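Local atomic coordinates of arginase (RocF) (Helicobacter pylori, PDB entry 4G3H), a protein that probably hydrolyses L-arginine to L-ornithine and urea, using two manganese ions bound in each subunit. Residues H91-F101 / D227-L235; D175-G183 / V215-V226. All blocks are in the same frame, centred on the assembly; numbering follows the deposited sequence.

Contact 1: H91-F101 / D227-L235; sequences HANMFGIFQAF and DIIYLSLDL. With MN (manganese (II) ion), chain E; MN (manganese (II) ion), chain F.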
loop_
_atom_site.group_PDB
_atom_site.type_symbol
_atom_site.label_atom_id
_atom_site.label_comp_id
_atom_site.label_asym_id
_atom_site.label_seq_id
_atom_site.Cartn_x
_atom_site.Cartn_y
_atom_site.Cartn_z
ATOM N N HIS A 91 5.885 -2.879 -1.601
ATOM C CA HIS A 91 4.553 -2.823 -2.165
ATOM C C HIS A 91 3.965 -4.129 -2.664
ATOM O O HIS A 91 2.751 -4.298 -2.646
ATOM C CB HIS A 91 4.469 -1.770 -3.271
ATOM C CG HIS A 91 3.302 -0.848 -3.116
ATOM N ND1 HIS A 91 2.227 -1.146 -2.305
ATOM C CD2 HIS A 91 3.044 0.366 -3.650
ATOM C CE1 HIS A 91 1.359 -0.152 -2.345
ATOM N NE2 HIS A 91 1.832 0.779 -3.154
ATOM N N ALA A 92 4.801 -5.061 -3.099
ATOM C CA ALA A 92 4.285 -6.333 -3.588
ATOM C C ALA A 92 3.438 -7.037 -2.529
ATOM O O ALA A 92 2.525 -7.783 -2.870
ATOM C CB ALA A 92 5.434 -7.241 -4.033
ATOM N N ASN A 93 3.732 -6.790 -1.251
ATOM C CA ASN A 93 2.978 -7.419 -0.159
ATOM C C ASN A 93 1.539 -6.920 -0.067
ATOM O O ASN A 93 0.712 -7.507 0.633
ATOM C CB ASN A 93 3.668 -7.184 1.189
ATOM C CG ASN A 93 5.011 -7.877 1.288
ATOM O OD1 ASN A 93 5.206 -8.955 0.729
ATOM N ND2 ASN A 93 5.943 -7.270 2.020
ATOM N N MET A 94 1.249 -5.831 -0.771
ATOM C CA MET A 94 -0.086 -5.253 -0.766
ATOM C C MET A 94 -1.123 -6.268 -1.255
ATOM O O MET A 94 -2.269 -6.244 -0.821
ATOM C CB MET A 94 -0.109 -3.992 -1.642
ATOM C CG MET A 94 -1.443 -3.269 -1.714
ATOM S SD MET A 94 -2.479 -3.804 -3.108
ATOM C CE MET A 94 -3.953 -2.776 -2.851
ATOM N N PHE A 95 -0.720 -7.165 -2.147
ATOM C CA PHE A 95 -1.658 -8.160 -2.657
ATOM C C PHE A 95 -2.228 -9.030 -1.541
ATOM O O PHE A 95 -3.440 -9.042 -1.310
ATOM C CB PHE A 95 -0.992 -9.065 -3.698
ATOM C CG PHE A 95 -1.879 -10.180 -4.172
ATOM C CD1 PHE A 95 -3.057 -9.900 -4.858
ATOM C CD2 PHE A 95 -1.570 -11.505 -3.886
ATOM C CE1 PHE A 95 -3.919 -10.923 -5.248
ATOM C CE2 PHE A 95 -2.429 -12.541 -4.274
ATOM C CZ PHE A 95 -3.604 -12.245 -4.955
ATOM N N GLY A 96 -1.351 -9.762 -0.859
ATOM C CA GLY A 96 -1.793 -10.626 0.221
ATOM C C GLY A 96 -2.553 -9.868 1.296
ATOM O O GLY A 96 -3.565 -10.345 1.808
ATOM N N ILE A 97 -2.074 -8.678 1.639
ATOM C CA ILE A 97 -2.726 -7.863 2.661
ATOM C C ILE A 97 -4.144 -7.446 2.239
ATOM O O ILE A 97 -5.098 -7.544 3.020
ATOM C CB ILE A 97 -1.901 -6.578 2.953
ATOM C CG1 ILE A 97 -0.570 -6.949 3.610
ATOM C CG2 ILE A 97 -2.685 -5.641 3.857
ATOM C CD1 ILE A 97 0.398 -5.789 3.722
ATOM N N PHE A 98 -4.270 -6.979 1.000
ATOM C CA PHE A 98 -5.554 -6.520 0.486
ATOM C C PHE A 98 -6.556 -7.661 0.294
ATOM O O PHE A 98 -7.757 -7.473 0.508
ATOM C CB PHE A 98 -5.353 -5.759 -0.832
ATOM C CG PHE A 98 -6.568 -5.004 -1.283
ATOM C CD1 PHE A 98 -7.064 -3.948 -0.528
ATOM C CD2 PHE A 98 -7.231 -5.362 -2.458
ATOM C CE1 PHE A 98 -8.209 -3.259 -0.937
ATOM C CE2 PHE A 98 -8.370 -4.682 -2.873
ATOM C CZ PHE A 98 -8.863 -3.629 -2.113
ATOM N N GLN A 99 -6.072 -8.834 -0.110
ATOM C CA GLN A 99 -6.957 -9.978 -0.288
ATOM C C GLN A 99 -7.569 -10.317 1.070
ATOM O O GLN A 99 -8.750 -10.668 1.161
ATOM C CB GLN A 99 -6.199 -11.193 -0.832
ATOM C CG GLN A 99 -5.741 -11.061 -2.283
ATOM C CD GLN A 99 -6.878 -10.712 -3.236
ATOM O OE1 GLN A 99 -7.191 -9.544 -3.449
ATOM N NE2 GLN A 99 -7.504 -11.731 -3.806
ATOM N N ALA A 100 -6.766 -10.209 2.126
ATOM C CA ALA A 100 -7.257 -10.490 3.471
ATOM C C ALA A 100 -8.319 -9.447 3.823
ATOM O O ALA A 100 -9.347 -9.762 4.424
ATOM C CB ALA A 100 -6.116 -10.428 4.466
ATOM N N PHE A 101 -8.055 -8.204 3.429
ATOM C CA PHE A 101 -8.961 -7.088 3.673
ATOM C C PHE A 101 -10.306 -7.341 2.972
ATOM O O PHE A 101 -11.372 -7.148 3.564
ATOM C CB PHE A 101 -8.329 -5.805 3.134
ATOM C CG PHE A 101 -9.066 -4.557 3.502
ATOM C CD1 PHE A 101 -9.006 -4.055 4.802
ATOM C CD2 PHE A 101 -9.793 -3.855 2.544
ATOM C CE1 PHE A 101 -9.653 -2.870 5.143
ATOM C CE2 PHE A 101 -10.446 -2.666 2.875
ATOM C CZ PHE A 101 -10.373 -2.173 4.180
ATOM N N ASP A 227 -18.322 1.380 0.181
ATOM C CA ASP A 227 -18.659 1.279 1.598
ATOM C C ASP A 227 -17.458 1.508 2.500
ATOM O O ASP A 227 -17.592 2.056 3.590
ATOM C CB ASP A 227 -19.247 -0.100 1.913
ATOM C CG ASP A 227 -20.503 -0.390 1.123
ATOM O OD1 ASP A 227 -21.465 0.402 1.240
ATOM O OD2 ASP A 227 -20.524 -1.407 0.392
ATOM N N ILE A 228 -16.288 1.054 2.060
ATOM C CA ILE A 228 -15.079 1.227 2.849
ATOM C C ILE A 228 -13.886 1.503 1.949
ATOM O O ILE A 228 -13.860 1.107 0.785
ATOM C CB ILE A 228 -14.781 0.001 3.735
ATOM C CG1 ILE A 228 -14.611 -1.237 2.867
ATOM C CG2 ILE A 228 -15.889 -0.184 4.765
ATOM C CD1 ILE A 228 -14.201 -2.448 3.654
ATOM N N ILE A 229 -12.891 2.174 2.512
ATOM C CA ILE A 229 -11.723 2.567 1.757
ATOM C C ILE A 229 -10.412 2.065 2.350
ATOM O O ILE A 229 -10.250 1.984 3.572
ATOM C CB ILE A 229 -11.694 4.104 1.646
ATOM C CG1 ILE A 229 -12.996 4.588 1.000
ATOM C CG2 ILE A 229 -10.495 4.562 0.833
ATOM C CD1 ILE A 229 -13.127 6.101 0.926
ATOM N N TYR A 230 -9.490 1.716 1.457
ATOM C CA TYR A 230 -8.161 1.238 1.818
ATOM C C TYR A 230 -7.156 2.228 1.217
ATOM O O TYR A 230 -7.188 2.489 0.010
ATOM C CB TYR A 230 -7.935 -0.160 1.221
ATOM C CG TYR A 230 -6.579 -0.776 1.511
ATOM C CD1 TYR A 230 -6.368 -1.562 2.648
ATOM C CD2 TYR A 230 -5.502 -0.572 0.642
ATOM C CE1 TYR A 230 -5.111 -2.135 2.911
ATOM C CE2 TYR A 230 -4.245 -1.134 0.896
ATOM C CZ TYR A 230 -4.056 -1.912 2.030
ATOM O OH TYR A 230 -2.813 -2.456 2.274
ATOM N N LEU A 231 -6.287 2.799 2.048
ATOM C CA LEU A 231 -5.280 3.730 1.534
ATOM C C LEU A 231 -3.896 3.081 1.523
ATOM O O LEU A 231 -3.412 2.585 2.547
ATOM C CB LEU A 231 -5.226 5.027 2.357
ATOM C CG LEU A 231 -4.351 6.098 1.673
ATOM C CD1 LEU A 231 -4.893 7.488 1.964
ATOM C CD2 LEU A 231 -2.891 5.971 2.120
ATOM N N SER A 232 -3.267 3.084 0.353
ATOM C CA SER A 232 -1.942 2.505 0.208
ATOM C C SER A 232 -0.974 3.588 -0.246
ATOM O O SER A 232 -1.108 4.134 -1.339
ATOM C CB SER A 232 -1.972 1.362 -0.807
ATOM O OG SER A 232 -0.762 0.634 -0.771
ATOM N N LEU A 233 0.004 3.890 0.601
ATOM C CA LEU A 233 0.981 4.929 0.307
ATOM C C LEU A 233 2.391 4.408 0.072
ATOM O O LEU A 233 2.995 3.793 0.959
ATOM C CB LEU A 233 1.020 5.961 1.453
ATOM C CG LEU A 233 2.256 6.888 1.508
ATOM C CD1 LEU A 233 2.346 7.718 0.233
ATOM C CD2 LEU A 233 2.192 7.792 2.724
ATOM N N ASP A 234 2.910 4.683 -1.123
ATOM C CA ASP A 234 4.268 4.306 -1.512
ATOM C C ASP A 234 5.067 5.612 -1.461
ATOM O O ASP A 234 4.762 6.556 -2.185
ATOM C CB ASP A 234 4.282 3.747 -2.939
ATOM C CG ASP A 234 5.666 3.279 -3.376
ATOM O OD1 ASP A 234 6.693 3.851 -2.928
ATOM O OD2 ASP A 234 5.726 2.334 -4.186
ATOM N N LEU A 235 6.091 5.661 -0.620
ATOM C CA LEU A 235 6.884 6.870 -0.461
ATOM C C LEU A 235 7.548 7.408 -1.733
ATOM O O LEU A 235 7.929 8.577 -1.789
ATOM C CB LEU A 235 7.936 6.654 0.634
ATOM C CG LEU A 235 7.371 6.375 2.039
ATOM C CD1 LEU A 235 8.487 5.897 2.958
ATOM C CD2 LEU A 235 6.706 7.633 2.601
HETATM MN MN MN E . 4.367 0.730 -5.498
HETATM MN MN MN F . 6.269 2.757 -6.413
#
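Phe98 and Phe101, one helical turn apart on helix 94-104, both close on the ring of Tyr230 in strand 228-234. The strand belongs to the parallel sheet of the alpha/beta arginase fold, and the helix lies on that sheet, running antiparallel to the strand (167° between the short segments) with the axes 11.0 Å apart. The three rings form an aromatic cluster made of two T-shaped contacts in series. Phe98 turns its edge to one face of Tyr230, the centroids 5.2 Å apart, and its CD1 sits above that face, offset toward the rim. Tyr230 in turn offers its own edge to Phe101: Tyr230 CD1 stands over the centre of one Phe101 face, with the planes inclined at 59°. With CG anti to the backbone N (chi1 179°), the Tyr230 ring extends among the helix side chains; nearer the strand, Tyr230 CB lies 3.8 Å from Phe98 CE1, at the edge of that ring. Farther out, the Met94 chain bends at chi2 and slides past Tyr230 in the opposite direction, bringing Met94 CE to 4.1 Å from Tyr230 CE2. Ile97 crosses at about a right angle, its CG2 lying 3.6 Å from Tyr230 OH, while the hydroxyl itself is hydrogen-bonded to Glu278 of the neighbouring strand 274-280. At the strand's start, Ile228 meets Phe101 from the opposite direction. At its other end the packing gives way to the dinuclear manganese site, which Asp116, His118, Asp120 and Asp236 complete. Asp234 OD2 bridges the two manganese ions, at 2.5 Å from the chain E ion and 2.3 Å from the chain F ion.

Contact 2: D175-G183 / V215-V226; sequences DPKCLVYFG and VVQKTKESLKAV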
loop_
_atom_site.group_PDB
_atom_site.type_symbol
_atom_site.label_atom_id
_atom_site.label_comp_id
_atom_site.label_asym_id
_atom_site.label_seq_id
_atom_site.Cartn_x
_atom_site.Cartn_y
_atom_site.Cartn_z
ATOM N N ASP A 175 -14.081 -2.754 -8.436
ATOM C CA ASP A 175 -14.527 -1.902 -9.532
ATOM C C ASP A 175 -13.320 -1.037 -9.903
ATOM O O ASP A 175 -12.916 -0.163 -9.134
ATOM C CB ASP A 175 -15.683 -1.022 -9.049
ATOM C CG ASP A 175 -16.225 -0.109 -10.132
ATOM O OD1 ASP A 175 -15.643 -0.074 -11.231
ATOM O OD2 ASP A 175 -17.239 0.580 -9.876
ATOM N N PRO A 176 -12.732 -1.270 -11.088
ATOM C CA PRO A 176 -11.559 -0.524 -11.563
ATOM C C PRO A 176 -11.697 0.996 -11.440
ATOM O O PRO A 176 -10.698 1.716 -11.317
ATOM C CB PRO A 176 -11.425 -0.977 -13.021
ATOM C CG PRO A 176 -12.045 -2.330 -13.026
ATOM C CD PRO A 176 -13.256 -2.143 -12.152
ATOM N N LYS A 177 -12.938 1.469 -11.476
ATOM C CA LYS A 177 -13.243 2.892 -11.376
ATOM C C LYS A 177 -13.162 3.405 -9.942
ATOM O O LYS A 177 -13.225 4.610 -9.705
ATOM C CB LYS A 177 -14.637 3.161 -11.937
ATOM C CG LYS A 177 -14.745 2.979 -13.441
ATOM C CD LYS A 177 -16.193 2.781 -13.854
ATOM C CE LYS A 177 -16.467 3.432 -15.192
ATOM N NZ LYS A 177 -16.338 4.913 -15.084
ATOM N N CYS A 178 -13.021 2.490 -8.987
ATOM C CA CYS A 178 -12.923 2.863 -7.582
ATOM C C CYS A 178 -11.484 2.768 -7.058
ATOM O O CYS A 178 -11.231 2.815 -5.848
ATOM C CB CYS A 178 -13.878 2.001 -6.759
ATOM S SG CYS A 178 -15.617 2.320 -7.203
ATOM N N LEU A 179 -10.546 2.621 -7.988
ATOM C CA LEU A 179 -9.126 2.577 -7.678
ATOM C C LEU A 179 -8.691 3.963 -8.117
ATOM O O LEU A 179 -8.891 4.335 -9.273
ATOM C CB LEU A 179 -8.414 1.504 -8.514
ATOM C CG LEU A 179 -6.905 1.668 -8.774
ATOM C CD1 LEU A 179 -6.121 1.690 -7.466
ATOM C CD2 LEU A 179 -6.420 0.524 -9.656
ATOM N N VAL A 180 -8.128 4.740 -7.198
ATOM C CA VAL A 180 -7.703 6.089 -7.537
ATOM C C VAL A 180 -6.198 6.264 -7.380
ATOM O O VAL A 180 -5.653 6.173 -6.276
ATOM C CB VAL A 180 -8.436 7.135 -6.664
ATOM C CG1 VAL A 180 -8.094 8.545 -7.139
ATOM C CG2 VAL A 180 -9.944 6.901 -6.723
ATOM N N TYR A 181 -5.532 6.515 -8.500
ATOM C CA TYR A 181 -4.086 6.700 -8.515
ATOM C C TYR A 181 -3.694 8.150 -8.255
ATOM O O TYR A 181 -4.302 9.069 -8.795
ATOM C CB TYR A 181 -3.514 6.286 -9.871
ATOM C CG TYR A 181 -3.347 4.801 -10.090
ATOM C CD1 TYR A 181 -2.575 4.026 -9.215
ATOM C CD2 TYR A 181 -3.876 4.185 -11.229
ATOM C CE1 TYR A 181 -2.325 2.678 -9.477
ATOM C CE2 TYR A 181 -3.635 2.847 -11.501
ATOM C CZ TYR A 181 -2.853 2.095 -10.626
ATOM O OH TYR A 181 -2.572 0.778 -10.927
ATOM N N PHE A 182 -2.661 8.344 -7.445
ATOM C CA PHE A 182 -2.167 9.682 -7.132
ATOM C C PHE A 182 -0.665 9.743 -7.378
ATOM O O PHE A 182 0.091 8.970 -6.789
ATOM C CB PHE A 182 -2.442 10.026 -5.662
ATOM C CG PHE A 182 -3.905 10.118 -5.316
ATOM C CD1 PHE A 182 -4.598 11.317 -5.475
ATOM C CD2 PHE A 182 -4.591 9.005 -4.830
ATOM C CE1 PHE A 182 -5.954 11.408 -5.153
ATOM C CE2 PHE A 182 -5.945 9.086 -4.506
ATOM C CZ PHE A 182 -6.627 10.292 -4.668
ATOM N N GLY A 183 -0.241 10.653 -8.253
ATOM C CA GLY A 183 1.175 10.824 -8.543
ATOM C C GLY A 183 1.846 9.820 -9.468
ATOM O O GLY A 183 3.068 9.858 -9.638
ATOM N N VAL A 215 -8.791 17.725 -7.134
ATOM C CA VAL A 215 -8.388 16.323 -7.137
ATOM C C VAL A 215 -9.188 15.564 -6.084
ATOM O O VAL A 215 -9.760 14.521 -6.368
ATOM C CB VAL A 215 -6.869 16.163 -6.843
ATOM C CG1 VAL A 215 -6.538 14.697 -6.600
ATOM C CG2 VAL A 215 -6.049 16.692 -8.017
ATOM N N VAL A 216 -9.249 16.096 -4.869
ATOM C CA VAL A 216 -9.993 15.431 -3.804
ATOM C C VAL A 216 -11.489 15.343 -4.111
ATOM O O VAL A 216 -12.132 14.319 -3.855
ATOM C CB VAL A 216 -9.786 16.151 -2.454
ATOM C CG1 VAL A 216 -10.641 15.502 -1.371
ATOM C CG2 VAL A 216 -8.318 16.092 -2.068
ATOM N N GLN A 217 -12.043 16.416 -4.669
ATOM C CA GLN A 217 -13.464 16.450 -4.995
ATOM C C GLN A 217 -13.800 15.393 -6.047
ATOM O O GLN A 217 -14.810 14.689 -5.939
ATOM C CB GLN A 217 -13.843 17.848 -5.492
ATOM C CG GLN A 217 -15.335 18.135 -5.506
ATOM C CD GLN A 217 -15.997 17.807 -4.184
ATOM O OE1 GLN A 217 -15.464 18.108 -3.114
ATOM N NE2 GLN A 217 -17.170 17.187 -4.252
ATOM N N LYS A 218 -12.952 15.284 -7.066
ATOM C CA LYS A 218 -13.164 14.293 -8.114
ATOM C C LYS A 218 -12.962 12.890 -7.542
ATOM O O LYS A 218 -13.526 11.918 -8.052
ATOM C CB LYS A 218 -12.199 14.519 -9.281
ATOM C CG LYS A 218 -12.462 15.776 -10.104
ATOM C CD LYS A 218 -11.489 15.859 -11.275
ATOM C CE LYS A 218 -11.589 17.187 -12.022
ATOM N NZ LYS A 218 -10.543 17.330 -13.089
ATOM N N THR A 219 -12.153 12.788 -6.486
ATOM C CA THR A 219 -11.904 11.496 -5.842
ATOM C C THR A 219 -13.182 11.046 -5.134
ATOM O O THR A 219 -13.541 9.867 -5.180
ATOM C CB THR A 219 -10.752 11.577 -4.811
ATOM O OG1 THR A 219 -9.522 11.853 -5.494
ATOM C CG2 THR A 219 -10.616 10.258 -4.055
ATOM N N LYS A 220 -13.862 11.993 -4.488
ATOM C CA LYS A 220 -15.117 11.717 -3.782
ATOM C C LYS A 220 -16.154 11.200 -4.764
ATOM O O LYS A 220 -16.889 10.257 -4.476
ATOM C CB LYS A 220 -15.661 12.986 -3.133
ATOM C CG LYS A 220 -14.842 13.511 -1.979
ATOM C CD LYS A 220 -15.409 14.829 -1.497
ATOM C CE LYS A 220 -14.716 15.312 -0.238
ATOM N NZ LYS A 220 -15.187 16.679 0.142
ATOM N N GLU A 221 -16.209 11.835 -5.928
ATOM C CA GLU A 221 -17.147 11.454 -6.972
ATOM C C GLU A 221 -16.937 10.000 -7.363
ATOM O O GLU A 221 -17.889 9.225 -7.412
ATOM C CB GLU A 221 -16.974 12.374 -8.183
ATOM C CG GLU A 221 -17.295 13.830 -7.864
ATOM C CD GLU A 221 -16.985 14.789 -9.004
ATOM O OE1 GLU A 221 -17.294 15.993 -8.858
ATOM O OE2 GLU A 221 -16.432 14.352 -10.038
ATOM N N SER A 222 -15.686 9.631 -7.620
ATOM C CA SER A 222 -15.346 8.262 -8.004
ATOM C C SER A 222 -15.639 7.247 -6.903
ATOM O O SER A 222 -15.934 6.084 -7.180
ATOM C CB SER A 222 -13.860 8.161 -8.363
ATOM O OG SER A 222 -13.540 8.918 -9.518
ATOM N N LEU A 223 -15.562 7.695 -5.656
ATOM C CA LEU A 223 -15.758 6.823 -4.505
ATOM C C LEU A 223 -17.087 6.977 -3.774
ATOM O O LEU A 223 -17.298 6.364 -2.729
ATOM C CB LEU A 223 -14.609 7.049 -3.516
ATOM C CG LEU A 223 -13.470 6.027 -3.514
ATOM C CD1 LEU A 223 -13.065 5.671 -4.938
ATOM C CD2 LEU A 223 -12.302 6.586 -2.722
ATOM N N LYS A 224 -17.982 7.784 -4.325
ATOM C CA LYS A 224 -19.282 8.034 -3.703
ATOM C C LYS A 224 -20.090 6.783 -3.346
ATOM O O LYS A 224 -20.858 6.794 -2.383
ATOM C CB LYS A 224 -20.122 8.934 -4.613
ATOM C CG LYS A 224 -20.326 8.373 -6.011
ATOM C CD LYS A 224 -21.159 9.307 -6.869
ATOM C CE LYS A 224 -21.388 8.721 -8.254
ATOM N NZ LYS A 224 -22.281 9.579 -9.080
ATOM N N ALA A 225 -19.911 5.703 -4.099
ATOM C CA ALA A 225 -20.675 4.487 -3.843
ATOM C C ALA A 225 -20.006 3.401 -2.994
ATOM O O ALA A 225 -20.678 2.458 -2.569
ATOM C CB ALA A 225 -21.130 3.888 -5.171
ATOM N N VAL A 226 -18.704 3.514 -2.739
ATOM C CA VAL A 226 -18.013 2.483 -1.954
ATOM C C VAL A 226 -18.384 2.533 -0.480
ATOM O O VAL A 226 -18.709 3.594 0.045
ATOM C CB VAL A 226 -16.465 2.588 -2.084
ATOM C CG1 VAL A 226 -16.069 2.627 -3.561
ATOM C CG2 VAL A 226 -15.952 3.815 -1.340
HETATM O O HOH W 1 -13.950 6.822 -11.157
#
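Phe182, at the end of strand 179-182, reaches helix 212-223 with the edge of its ring. From CB the side chain sets off beside the backbone N, CG being anti to the carbonyl carbon (chi1 -65°), and this swings the ring round to the helix. Phe182 CD1 is the first ring atom to arrive, 4.1 Å from Val215 CG1. Phe182 CE1 comes to 3.6 Å from Val215 CG1, and this methyl lies in the ring plane, so the valine abuts the rim. At the tip, Phe182 CZ meets Thr219 OG1 at 3.4 Å and has Thr219 CG2 beyond it. Thr219 OG1 turns back to its own helix and donates to Val215 O at 2.8 Å from above the carbonyl plane, while Thr219 N reaches the same oxygen from the opposite face. The threonine therefore gives the ring a hydroxyl whose proton is already committed.

Strand and helix run antiparallel, at 161°, as befits a helix laid on a parallel alpha/beta sheet. Helix 212-223 is the last part of the connection from edge strand 202-203, by way of helix 205-210, to strand 228-234. Leu262 and Leu266 of helix 256-269 also touch Phe182.

Toward the strand's beginning, Val180 splits its branches: CG1 faces Thr219, and CG2 packs obliquely on Leu223 CD1. Next, Cys178 SG lies 3.7 Å from CG1 of Val226, which closes the type I turn begun at Leu223. Where the contact is more open to solvent, a water joins the two segments, donating to Lys177 O and hydrogen-bonded to Ser222 OG, each at 2.7 Å.

How the contacts relate
The two contacts lay helices on opposite faces of the same parallel eight-stranded sheet, and their centres are about 15 Å apart. Across the sheet, strand 110-115 separates strand 228-234 of contact 1 from strand 179-182 of contact 2. Along the chain, helix 94-104 comes first, both segments of contact 2 follow, and strand 228-234 comes last, directly after helix 212-223. The two contacts meet where Leu223 CD2 packs on Ile229 CD1, 3.8 Å away. Strand 228-234 is thus covered on both sides, the helix-sheet-helix layering of the fold, with a manganese ligand at its C-terminal end; in contact 2 the Phe182 side chain stays about 11 Å from a manganese ion.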